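Local coordinates for mitochondrial enolase superfamily member 1 (Homo sapiens, PDB 4A35), which dehydrates L-fuconate to 2-keto-3-deoxy-L-fuconate in L-fucose catabolism, using a magnesium ion to stabilise the enediolate intermediate, at residues C68-L73 and H113-A118. Sequence-based numbering, arbitrary orientation.
Sequences CAVNAL and HLATAA
The Ala115 methyl packs against Ala69, Val70 and Leu73, joining two helices of the alpha+beta N-terminal domain of the enolase superfamily. Segments 68-73 and 113-118 cross at -64°, and their axes approach to 8.4 Å, a closeness consistent with the small alanine side chains at the crossing; Val70 CA lies 4.9 Å from Ala115 CA.

The contact is van der Waals packing, largely between apolar side chains. Ala69 CB meets Ala115 CB methyl to methyl at 3.6 Å, and the Ala115 methyl also reaches the backbone of the opposing helix, its CB lying 3.6 Å from Val70 N. From Val70 it is the CG2 branch, set beside its own backbone N, that bears on Ala115 CB at 3.7 Å; the same methyl also meets, more loosely, Ala118 CB about one turn further along the helix, at 4.3 Å. Val70 also packs on Leu10 and Val12 of strand 7-16, which joins helix 63-73 to the antiparallel sheet of the domain. Val65 of the second subunit packs against Ala69, which places this seam close to the dimer interface.

Leu73 extends the contact to Thr116, its side chain crossing that of Thr116 at about a right angle, and Leu73 CD1 also lies 3.8 Å from Ala115 CB. The Thr116 hydroxyl is hydrogen-bonded to Val112 O within its own helix, and the Leu73 methyl packs on it by van der Waals contact, Leu73 CD1 lying 3.6 Å from Thr116 OG1.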
loop_
_atom_site.group_PDB
_atom_site.type_symbol
_atom_site.label_atom_id
_atom_site.label_comp_id
_atom_site.label_asym_id
_atom_site.label_seq_id
_atom_site.Cartn_x
_atom_site.Cartn_y
_atom_site.Cartn_z
ATOM N N CYS A 68 -15.121 -2.518 -6.766
ATOM C CA CYS A 68 -15.453 -1.100 -6.616
ATOM C C CYS A 68 -14.381 -0.183 -7.249
ATOM O O CYS A 68 -14.695 0.790 -7.951
ATOM C CB CYS A 68 -15.621 -0.766 -5.136
ATOM S SG CYS A 68 -16.419 0.828 -4.854
ATOM N N ALA A 69 -13.118 -0.521 -6.996
ATOM C CA ALA A 69 -12.001 0.287 -7.486
ATOM C C ALA A 69 -11.842 0.102 -9.014
ATOM O O ALA A 69 -11.491 1.085 -9.693
ATOM C CB ALA A 69 -10.717 -0.100 -6.749
ATOM N N VAL A 70 -12.159 -1.102 -9.559
ATOM C CA VAL A 70 -12.150 -1.300 -11.021
ATOM C C VAL A 70 -13.217 -0.313 -11.624
ATOM O O VAL A 70 -12.928 0.405 -12.587
ATOM C CB VAL A 70 -12.374 -2.769 -11.474
ATOM C CG1 VAL A 70 -12.598 -2.827 -13.021
ATOM C CG2 VAL A 70 -11.166 -3.642 -11.066
ATOM N N ASN A 71 -14.429 -0.263 -11.033
ATOM C CA ASN A 71 -15.491 0.667 -11.462
ATOM C C ASN A 71 -15.023 2.132 -11.410
ATOM O O ASN A 71 -15.370 2.896 -12.322
ATOM C CB ASN A 71 -16.791 0.445 -10.644
ATOM C CG ASN A 71 -17.469 -0.853 -11.071
ATOM O OD1 ASN A 71 -17.427 -1.222 -12.256
ATOM N ND2 ASN A 71 -18.133 -1.561 -10.153
ATOM N N ALA A 72 -14.197 2.520 -10.392
ATOM C CA ALA A 72 -13.640 3.881 -10.288
ATOM C C ALA A 72 -12.653 4.164 -11.411
ATOM O O ALA A 72 -12.530 5.317 -11.843
ATOM C CB ALA A 72 -12.970 4.081 -8.913
ATOM N N LEU A 73 -11.940 3.133 -11.888
ATOM C CA LEU A 73 -10.958 3.352 -12.952
ATOM C C LEU A 73 -11.534 3.267 -14.350
ATOM O O LEU A 73 -10.896 3.738 -15.302
ATOM C CB LEU A 73 -9.841 2.288 -12.841
ATOM C CG LEU A 73 -8.879 2.458 -11.657
ATOM C CD1 LEU A 73 -8.123 1.148 -11.377
ATOM C CD2 LEU A 73 -7.947 3.651 -11.864
ATOM N N HIS A 113 -4.143 -0.506 -6.749
ATOM C CA HIS A 113 -3.148 -1.109 -7.662
ATOM C C HIS A 113 -3.603 -2.486 -8.151
ATOM O O HIS A 113 -3.379 -2.838 -9.328
ATOM C CB HIS A 113 -1.765 -1.158 -7.031
ATOM C CG HIS A 113 -0.661 -0.903 -8.022
ATOM N ND1 HIS A 113 -0.689 0.192 -8.871
ATOM C CD2 HIS A 113 0.536 -1.531 -8.153
ATOM C CE1 HIS A 113 0.419 0.107 -9.590
ATOM N NE2 HIS A 113 1.216 -0.876 -9.142
ATOM N N LEU A 114 -4.240 -3.285 -7.266
ATOM C CA LEU A 114 -4.832 -4.570 -7.685
ATOM C C LEU A 114 -5.869 -4.332 -8.799
ATOM O O LEU A 114 -5.823 -5.001 -9.855
ATOM C CB LEU A 114 -5.511 -5.241 -6.477
ATOM C CG LEU A 114 -4.540 -5.680 -5.340
ATOM C CD1 LEU A 114 -5.309 -6.402 -4.272
ATOM C CD2 LEU A 114 -3.459 -6.673 -5.876
ATOM N N ALA A 115 -6.730 -3.303 -8.617
ATOM C CA ALA A 115 -7.708 -2.949 -9.617
ATOM C C ALA A 115 -7.031 -2.500 -10.918
ATOM O O ALA A 115 -7.470 -2.865 -12.000
ATOM C CB ALA A 115 -8.641 -1.854 -9.091
ATOM N N THR A 116 -5.988 -1.660 -10.807
ATOM C CA THR A 116 -5.221 -1.206 -11.967
ATOM C C THR A 116 -4.633 -2.425 -12.732
ATOM O O THR A 116 -4.722 -2.486 -13.993
ATOM C CB THR A 116 -4.059 -0.260 -11.526
ATOM O OG1 THR A 116 -4.602 0.915 -10.913
ATOM C CG2 THR A 116 -3.154 0.121 -12.701
ATOM N N ALA A 117 -4.105 -3.432 -11.981
ATOM C CA ALA A 117 -3.520 -4.619 -12.623
ATOM C C ALA A 117 -4.607 -5.398 -13.396
ATOM O O ALA A 117 -4.355 -5.799 -14.538
ATOM C CB ALA A 117 -2.841 -5.553 -11.588
ATOM N N ALA A 118 -5.824 -5.471 -12.851
ATOM C CA ALA A 118 -6.932 -6.190 -13.499
ATOM C C ALA A 118 -7.338 -5.521 -14.828
ATOM O O ALA A 118 -7.506 -6.212 -15.843
ATOM C CB ALA A 118 -8.135 -6.281 -12.547
#